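Local coordinates for hepatocyte growth factor-regulated tyrosine kinase substrate (Drosophila melanogaster, PDB 1DVP), which plays an essential role in endosomal membrane invagination and multivesicular body formation, and dampens receptor tyrosine kinase signalling by promoting degradation of activated receptors, at residues 53-56 with 57-60; 103-106 with 107-110; 126-129 with 130-133. All coordinates share one frame; numbering follows the deposited sequence.

Contact 1 of 3, residues 53-56 with 57-60; sequences SPNP and HSSC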
ATOM      1  N   SER A  53      21.219  -5.391  34.568  1.00 43.12           N
ATOM      2  CA  SER A  53      20.563  -4.371  35.374  1.00 42.95           C
ATOM      3  C   SER A  53      19.781  -5.091  36.475  1.00 42.78           C
ATOM      4  O   SER A  53      19.179  -6.143  36.236  1.00 42.90           O
ATOM      5  CB  SER A  53      19.586  -3.562  34.543  1.00 42.98           C
ATOM      6  OG  SER A  53      19.001  -2.538  35.334  1.00 43.16           O
ATOM      7  N   PRO A  54      19.805  -4.546  37.697  1.00 42.42           N
ATOM      8  CA  PRO A  54      19.084  -5.158  38.817  1.00 42.17           C
ATOM      9  C   PRO A  54      17.587  -5.064  38.632  1.00 42.01           C
ATOM     10  O   PRO A  54      16.828  -5.714  39.331  1.00 41.97           O
ATOM     11  CB  PRO A  54      19.546  -4.350  40.017  1.00 42.23           C
ATOM     12  CG  PRO A  54      20.923  -3.845  39.574  1.00 42.53           C
ATOM     13  CD  PRO A  54      20.713  -3.483  38.154  1.00 42.32           C
ATOM     14  N   ASN A  55      17.144  -4.236  37.700  1.00 41.78           N
ATOM     15  CA  ASN A  55      15.704  -4.111  37.493  1.00 41.60           C
ATOM     16  C   ASN A  55      15.273  -5.196  36.516  1.00 41.14           C
ATOM     17  O   ASN A  55      15.921  -5.396  35.498  1.00 41.28           O
ATOM     18  CB  ASN A  55      15.370  -2.714  36.972  1.00 41.81           C
ATOM     19  CG  ASN A  55      13.876  -2.495  36.805  1.00 42.10           C
ATOM     20  OD1 ASN A  55      13.257  -2.978  35.856  1.00 42.08           O
ATOM     21  ND2 ASN A  55      13.285  -1.763  37.744  1.00 42.33           N
ATOM     22  N   PRO A  56      14.175  -5.911  36.818  1.00 40.64           N
ATOM     23  CA  PRO A  56      13.681  -6.986  35.945  1.00 40.04           C
ATOM     24  C   PRO A  56      13.189  -6.485  34.594  1.00 39.52           C
ATOM     25  O   PRO A  56      13.342  -7.177  33.596  1.00 39.44           O
ATOM     26  CB  PRO A  56      12.557  -7.612  36.767  1.00 40.08           C
ATOM     27  CG  PRO A  56      11.967  -6.390  37.478  1.00 40.11           C
ATOM     28  CD  PRO A  56      13.224  -5.651  37.923  1.00 40.46           C
ATOM     29  N   HIS A  57      12.578  -5.300  34.581  1.00 38.74           N
ATOM     30  CA  HIS A  57      12.069  -4.697  33.342  1.00 38.04           C
ATOM     31  C   HIS A  57      13.216  -4.192  32.449  1.00 37.50           C
ATOM     32  O   HIS A  57      13.245  -4.494  31.261  1.00 37.29           O
ATOM     33  CB  HIS A  57      11.090  -3.568  33.664  1.00 37.91           C
ATOM     34  CG  HIS A  57       9.986  -3.988  34.586  1.00 37.97           C
ATOM     35  ND1 HIS A  57       9.947  -3.623  35.916  1.00 38.04           N
ATOM     36  CD2 HIS A  57       8.925  -4.808  34.389  1.00 37.71           C
ATOM     37  CE1 HIS A  57       8.912  -4.204  36.497  1.00 37.82           C
ATOM     38  NE2 HIS A  57       8.278  -4.927  35.594  1.00 37.71           N
ATOM     39  N   SER A  58      14.156  -3.441  33.022  1.00 36.85           N
ATOM     40  CA  SER A  58      15.310  -2.972  32.267  1.00 36.27           C
ATOM     41  C   SER A  58      16.099  -4.162  31.692  1.00 36.05           C
ATOM     42  O   SER A  58      16.564  -4.155  30.528  1.00 35.98           O
ATOM     43  CB  SER A  58      16.255  -2.162  33.156  1.00 36.08           C
ATOM     44  OG  SER A  58      15.656  -0.962  33.600  1.00 35.81           O
ATOM     45  N   SER A  59      16.277  -5.183  32.522  1.00 35.62           N
ATOM     46  CA  SER A  59      17.026  -6.363  32.109  1.00 35.22           C
ATOM     47  C   SER A  59      16.332  -7.092  30.963  1.00 34.83           C
ATOM     48  O   SER A  59      16.972  -7.507  30.004  1.00 34.75           O
ATOM     49  CB  SER A  59      17.211  -7.304  33.297  1.00 35.41           C
ATOM     50  OG  SER A  59      17.696  -8.559  32.883  1.00 35.94           O
ATOM     51  N   CYS A  60      15.020  -7.232  31.042  1.00 34.41           N
ATOM     52  CA  CYS A  60      14.329  -7.928  29.989  1.00 33.93           C
ATOM     53  C   CYS A  60      14.246  -7.091  28.720  1.00 33.28           C
ATOM     54  O   CYS A  60      14.267  -7.642  27.623  1.00 32.99           O
ATOM     55  CB  CYS A  60      12.925  -8.336  30.432  1.00 34.69           C
ATOM     56  SG  CYS A  60      12.290  -9.660  29.389  1.00 36.09           S
TER
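Asn-55 reaches past Pro-56 to the amides of His-57 and Ser-58 and serves as the N-cap of helix 56-72. Asn-55 CB rests 3.8 Å from Ser-58 OG. With CG anti to the backbone N (chi1 -177°), the amide is directed at the first turn of the helix, and CG holds OD1 out toward the two N-H groups. At the tip, OD1 takes two hydrogen bonds. The bond from Ser-58 N is nearly straight, 3.0 Å from N to Asn-55 OD1 with an angle of 160° at the hydrogen, whereas the one from His-57 N is strongly bent and weak. Asn-55 also uses its backbone: its O accepts from Ser-59 N, 3.0 Å away, and starts the regular helical ladder, which Pro-56 O continues to Cys-60 N. Ser-53 adds a lesser prop, for its OG lies 3.5 Å from CB of Ser-58 and accepts a long, weak bond from Asn-55 N.

Pro-56 suits the first helical position because its lack of an N-H costs nothing there. Its CG sits over one face of the His-57 imidazole, 4.0 Å from the ring centroid, in a CH-pi contact displaced toward the rim. The hydroxyls of the following serines face other partners: Ser-58 OG bonds to Thr-14 O and Ser-59 OG to Met-51 O, tying the start of the helix to the ends of helices 5-14 and 40-51. A single amide oxygen thus supplies the acceptor that two leading N-H groups lack within the helix, and its partial negative charge would probably be favoured by the positive end of the helix dipole.

Contact 2 of 3, residues 103-106 with 107-110; sequences RQKM and LELV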
ATOM      1  N   ARG A 103      14.831 -14.971  32.463  1.00 46.04           N
ATOM      2  CA  ARG A 103      15.276 -16.314  32.103  1.00 45.21           C
ATOM      3  C   ARG A 103      14.450 -16.918  30.949  1.00 44.62           C
ATOM      4  O   ARG A 103      15.006 -17.579  30.052  1.00 44.27           O
ATOM      5  CB  ARG A 103      15.213 -17.233  33.330  1.00 45.21           C
ATOM      6  CG  ARG A 103      15.198 -18.704  32.968  1.00 45.24           C
ATOM      7  CD  ARG A 103      15.173 -19.589  34.217  1.00 45.46           C
ATOM      8  NE  ARG A 103      16.190 -19.159  35.167  1.00 45.59           N
ATOM      9  CZ  ARG A 103      15.944 -18.447  36.263  1.00 45.53           C
ATOM     10  NH1 ARG A 103      14.703 -18.083  36.569  1.00 45.40           N
ATOM     11  NH2 ARG A 103      16.952 -18.082  37.041  1.00 45.48           N
ATOM     12  N   GLN A 104      13.136 -16.689  30.991  1.00 43.85           N
ATOM     13  CA  GLN A 104      12.223 -17.167  29.957  1.00 43.26           C
ATOM     14  C   GLN A 104      12.524 -16.507  28.610  1.00 42.73           C
ATOM     15  O   GLN A 104      12.536 -17.168  27.568  1.00 42.49           O
ATOM     16  CB  GLN A 104      10.766 -16.882  30.333  1.00 43.46           C
ATOM     17  CG  GLN A 104      10.170 -17.884  31.322  1.00 44.06           C
ATOM     18  CD  GLN A 104      10.695 -19.288  31.087  1.00 44.29           C
ATOM     19  OE1 GLN A 104      11.658 -19.692  31.711  1.00 44.81           O
ATOM     20  NE2 GLN A 104      10.081 -20.021  30.167  1.00 44.47           N
ATOM     21  N   LYS A 105      12.787 -15.207  28.640  1.00 42.06           N
ATOM     22  CA  LYS A 105      13.060 -14.485  27.408  1.00 41.56           C
ATOM     23  C   LYS A 105      14.362 -14.960  26.790  1.00 41.35           C
ATOM     24  O   LYS A 105      14.467 -15.088  25.571  1.00 41.15           O
ATOM     25  CB  LYS A 105      13.100 -12.968  27.670  1.00 41.19           C
ATOM     26  CG  LYS A 105      13.345 -12.115  26.418  1.00 40.66           C
ATOM     27  CD  LYS A 105      12.241 -12.273  25.363  1.00 39.89           C
ATOM     28  CE  LYS A 105      12.634 -11.536  24.065  1.00 39.71           C
ATOM     29  NZ  LYS A 105      11.528 -11.519  23.065  1.00 38.92           N
ATOM     30  N   MET A 106      15.352 -15.243  27.627  1.00 41.52           N
ATOM     31  CA  MET A 106      16.642 -15.701  27.115  1.00 41.46           C
ATOM     32  C   MET A 106      16.525 -17.101  26.508  1.00 40.89           C
ATOM     33  O   MET A 106      17.158 -17.403  25.486  1.00 40.99           O
ATOM     34  CB  MET A 106      17.687 -15.698  28.226  1.00 42.46           C
ATOM     35  CG  MET A 106      19.122 -15.934  27.764  1.00 43.60           C
ATOM     36  SD  MET A 106      19.832 -14.598  26.699  1.00 45.50           S
ATOM     37  CE  MET A 106      19.543 -15.307  25.122  1.00 44.46           C
ATOM     38  N   LEU A 107      15.716 -17.948  27.143  1.00 40.16           N
ATOM     39  CA  LEU A 107      15.503 -19.311  26.687  1.00 39.39           C
ATOM     40  C   LEU A 107      14.843 -19.267  25.319  1.00 38.85           C
ATOM     41  O   LEU A 107      15.215 -20.004  24.417  1.00 38.77           O
ATOM     42  CB  LEU A 107      14.633 -20.079  27.692  1.00 39.24           C
ATOM     43  CG  LEU A 107      15.327 -21.232  28.460  1.00 38.95           C
ATOM     44  CD1 LEU A 107      16.855 -21.137  28.378  1.00 38.75           C
ATOM     45  CD2 LEU A 107      14.840 -21.224  29.917  1.00 38.97           C
ATOM     46  N   GLU A 108      13.856 -18.396  25.175  1.00 38.30           N
ATOM     47  CA  GLU A 108      13.170 -18.208  23.897  1.00 37.73           C
ATOM     48  C   GLU A 108      14.155 -17.745  22.790  1.00 37.38           C
ATOM     49  O   GLU A 108      14.142 -18.286  21.690  1.00 37.37           O
ATOM     50  CB  GLU A 108      12.052 -17.164  24.080  1.00 37.77           C
ATOM     51  CG  GLU A 108      11.410 -16.599  22.794  1.00 37.61           C
ATOM     52  CD  GLU A 108      10.784 -15.204  23.042  1.00 37.78           C
ATOM     53  OE1 GLU A 108      11.202 -14.227  22.388  1.00 37.05           O
ATOM     54  OE2 GLU A 108       9.888 -15.087  23.914  1.00 37.95           O
ATOM     55  N   LEU A 109      15.014 -16.774  23.098  1.00 36.89           N
ATOM     56  CA  LEU A 109      15.970 -16.234  22.125  1.00 36.49           C
ATOM     57  C   LEU A 109      16.960 -17.305  21.685  1.00 36.24           C
ATOM     58  O   LEU A 109      17.238 -17.457  20.502  1.00 35.97           O
ATOM     59  CB  LEU A 109      16.719 -15.012  22.701  1.00 36.37           C
ATOM     60  CG  LEU A 109      15.849 -13.764  23.015  1.00 36.44           C
ATOM     61  CD1 LEU A 109      16.723 -12.642  23.528  1.00 36.29           C
ATOM     62  CD2 LEU A 109      15.097 -13.282  21.787  1.00 36.44           C
ATOM     63  N   VAL A 110      17.485 -18.053  22.649  1.00 35.86           N
ATOM     64  CA  VAL A 110      18.426 -19.125  22.324  1.00 35.50           C
ATOM     65  C   VAL A 110      17.828 -20.075  21.289  1.00 35.15           C
ATOM     66  O   VAL A 110      18.482 -20.430  20.349  1.00 34.94           O
ATOM     67  CB  VAL A 110      18.774 -19.948  23.563  1.00 35.67           C
ATOM     68  CG1 VAL A 110      19.422 -21.308  23.118  1.00 35.75           C
ATOM     69  CG2 VAL A 110      19.701 -19.157  24.468  1.00 35.62           C
TER
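Residues 103-106 and 107-110 are successive turns of helix 100-116, joined by four i-to-i+4 backbone bonds, from Leu-107 N to Arg-103 O through to Val-110 N to Met-106 O. On the polar side Lys-105 meets Glu-108 one turn on. The bend at chi2 (62°) turns the lysine chain along the helix, so that NZ comes 2.8 Å from Glu-108 OE1 on the syn side of the carboxylate, 24° out of its plane. The same ammonium forms a salt bridge with Glu-67 of helix 56-72, so it bridges two acids and probably eases their mutual repulsion. The aliphatic part of the lysine also packs, Lys-105 CE lying 3.8 Å from Leu-109 CD2.

Met-106 serves the buried side. Its flexible thioether bends at chi2 and chi3 toward the following turn, crossing Leu-109 and Val-110 at about a right angle and setting CE 3.7 Å from Leu-109 CB and 3.9 Å from Val-110 CG2. Met-106 also touches Leu-63, Phe-90 and Leu-94, packing between helices 56-72 and 84-96. Such an amphipathic helix, apolar where neighbours pack and salt-bridged at the border, is typical of the all-helical superhelix of the VHS domain.

Contact 3 of 3, residues 126-129 with 130-133; sequences IKDT and MTIL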
ATOM      1  N   ILE A 126      25.127 -21.958  19.337  1.00 56.63           N
ATOM      2  CA  ILE A 126      23.800 -21.663  19.836  1.00 56.61           C
ATOM      3  C   ILE A 126      23.026 -22.967  19.903  1.00 56.65           C
ATOM      4  O   ILE A 126      22.451 -23.282  20.941  1.00 56.61           O
ATOM      5  CB  ILE A 126      23.029 -20.695  18.898  1.00 56.65           C
ATOM      6  CG1 ILE A 126      24.000 -19.858  18.077  1.00 56.53           C
ATOM      7  CG2 ILE A 126      22.150 -19.771  19.728  1.00 56.64           C
ATOM      8  CD1 ILE A 126      23.329 -19.096  16.978  1.00 56.59           C
ATOM      9  N   LYS A 127      23.006 -23.719  18.797  1.00 56.69           N
ATOM     10  CA  LYS A 127      22.282 -25.000  18.749  1.00 56.81           C
ATOM     11  C   LYS A 127      22.718 -25.952  19.851  1.00 56.82           C
ATOM     12  O   LYS A 127      21.906 -26.690  20.402  1.00 56.81           O
ATOM     13  CB  LYS A 127      22.484 -25.701  17.404  1.00 56.84           C
ATOM     14  CG  LYS A 127      21.881 -27.100  17.353  1.00 56.87           C
ATOM     15  CD  LYS A 127      21.852 -27.675  15.922  1.00 56.98           C
ATOM     16  CE  LYS A 127      23.236 -27.992  15.354  1.00 56.92           C
ATOM     17  NZ  LYS A 127      23.825 -29.211  15.964  1.00 56.97           N
ATOM     18  N   ASP A 128      24.004 -25.923  20.173  1.00 56.94           N
ATOM     19  CA  ASP A 128      24.550 -26.781  21.217  1.00 57.03           C
ATOM     20  C   ASP A 128      24.231 -26.303  22.626  1.00 57.09           C
ATOM     21  O   ASP A 128      23.974 -27.120  23.523  1.00 57.19           O
ATOM     22  CB  ASP A 128      26.049 -26.904  21.016  1.00 57.09           C
ATOM     23  CG  ASP A 128      26.383 -27.691  19.776  1.00 57.18           C
ATOM     24  OD1 ASP A 128      27.384 -27.352  19.121  1.00 57.26           O
ATOM     25  OD2 ASP A 128      25.642 -28.653  19.458  1.00 57.18           O
ATOM     26  N   THR A 129      24.252 -24.984  22.820  1.00 57.08           N
ATOM     27  CA  THR A 129      23.927 -24.413  24.113  1.00 57.08           C
ATOM     28  C   THR A 129      22.513 -24.852  24.434  1.00 57.05           C
ATOM     29  O   THR A 129      22.170 -25.078  25.580  1.00 57.09           O
ATOM     30  CB  THR A 129      23.967 -22.870  24.091  1.00 57.13           C
ATOM     31  OG1 THR A 129      25.322 -22.430  23.934  1.00 57.20           O
ATOM     32  CG2 THR A 129      23.392 -22.292  25.390  1.00 57.04           C
ATOM     33  N   MET A 130      21.676 -24.970  23.417  1.00 57.08           N
ATOM     34  CA  MET A 130      20.326 -25.405  23.691  1.00 57.13           C
ATOM     35  C   MET A 130      20.359 -26.882  24.051  1.00 57.33           C
ATOM     36  O   MET A 130      19.633 -27.324  24.940  1.00 57.40           O
ATOM     37  CB  MET A 130      19.413 -25.179  22.496  1.00 57.05           C
ATOM     38  CG  MET A 130      17.948 -25.324  22.874  1.00 57.01           C
ATOM     39  SD  MET A 130      16.773 -24.927  21.570  1.00 56.77           S
ATOM     40  CE  MET A 130      15.282 -25.536  22.208  1.00 56.91           C
ATOM     41  N   THR A 131      21.207 -27.640  23.363  1.00 57.53           N
ATOM     42  CA  THR A 131      21.344 -29.069  23.621  1.00 57.73           C
ATOM     43  C   THR A 131      21.576 -29.245  25.119  1.00 57.90           C
ATOM     44  O   THR A 131      20.832 -29.929  25.816  1.00 57.98           O
ATOM     45  CB  THR A 131      22.563 -29.651  22.865  1.00 57.68           C
ATOM     46  OG1 THR A 131      22.554 -29.199  21.505  1.00 57.72           O
ATOM     47  CG2 THR A 131      22.510 -31.159  22.874  1.00 57.75           C
ATOM     48  N   ILE A 132      22.617 -28.584  25.596  1.00 58.06           N
ATOM     49  CA  ILE A 132      23.010 -28.624  26.988  1.00 58.31           C
ATOM     50  C   ILE A 132      21.941 -28.119  27.955  1.00 58.50           C
ATOM     51  O   ILE A 132      21.792 -28.643  29.049  1.00 58.48           O
ATOM     52  CB  ILE A 132      24.272 -27.796  27.184  1.00 58.26           C
ATOM     53  CG1 ILE A 132      25.370 -28.320  26.255  1.00 58.32           C
ATOM     54  CG2 ILE A 132      24.680 -27.826  28.633  1.00 58.29           C
ATOM     55  CD1 ILE A 132      26.714 -27.630  26.405  1.00 58.24           C
ATOM     56  N   LEU A 133      21.212 -27.081  27.555  1.00 58.77           N
ATOM     57  CA  LEU A 133      20.164 -26.520  28.395  1.00 59.04           C
ATOM     58  C   LEU A 133      18.951 -27.441  28.387  1.00 59.30           C
ATOM     59  O   LEU A 133      18.267 -27.576  29.399  1.00 59.35           O
ATOM     60  CB  LEU A 133      19.777 -25.114  27.899  1.00 58.99           C
ATOM     61  CG  LEU A 133      20.797 -23.980  28.092  1.00 59.01           C
ATOM     62  CD1 LEU A 133      20.583 -22.916  27.037  1.00 58.99           C
ATOM     63  CD2 LEU A 133      20.669 -23.383  29.491  1.00 58.95           C
TER
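The carbonyl oxygen of the Lys-127 peptide group is reached by two donors of Thr-131, its backbone N and its side-chain OG1, one tilted to each side of the carbonyl plane. OG1 donates the shorter bond, 2.8 Å to Lys-127 O, against 3.2 Å from Thr-131 N to the same atom. Neither donor lies in the plane, the hydroxyl being tilted 24° from it. The Asp-128 side chain, which ends in the other flat group, a carboxylate, runs alongside Thr-131 and points the same way, with Asp-128 OD2 3.7 Å from Thr-131 OG1. OD2 also makes a long salt bridge with Lys-127 NZ.

The torsion of Thr-131 explains its grip: OG1 is anti to the carbonyl carbon (chi1 -47°) and therefore folds back toward the preceding turn. Threonine suits this exposed position because its hydroxyl can be satisfied by the helix's own carbonyl. Thr-129 does the same in its turn, its OG1 bonding to Ala-125 O, which lets a polar residue sit buried at the face toward helix 84-96. That bond leaves the methyl CG2 to meet the next turn, where Thr-129 CG2 lies only 3.3 Å from CD1 of Leu-133, a tight spot whose exact spacing is doubtful. These two side chains run side by side, and Leu-133 goes on to pack against Ser-91, Leu-94 and Glu-95 of helix 84-96.

Met-130 extends away from the helix, its long unbranched chain packing against Val-110 and Gln-111 of helix 100-116 and against Phe-140. The bonds from Met-130 N, Ile-132 N and Leu-133 N complete the backbone ladder. Helix 125-135, with Ile-126, Met-130 and Leu-133 buried and Lys-127 and Thr-131 exposed, though Ile-132 is exposed too, is the last of the eight helices of a VHS superhelix.

In the fold
All three contacts are local ones within the VHS domain of this N-terminal VHS-FYVE part of the protein, away from the zinc sites. Contact 1, at a helix start, is partly buried, with Ser-58 and Ser-59 inside and His-57 exposed; capping and serine hydroxyls dominate. Contact 2 lies mid-helix, has no exposed residue, and combines apolar packing with a salt bridge. Contact 3, on the last helix of the domain, its centre about 21 Å from that of the chain, mixes buried and exposed residues and relies on threonine hydroxyls. Contact 2 links the others: Cys-60 SG is 3.8 Å from Lys-105 CB, and Val-110 CG1 is 3.9 Å from Met-130 CB. Contacts 1 and 3 do not touch.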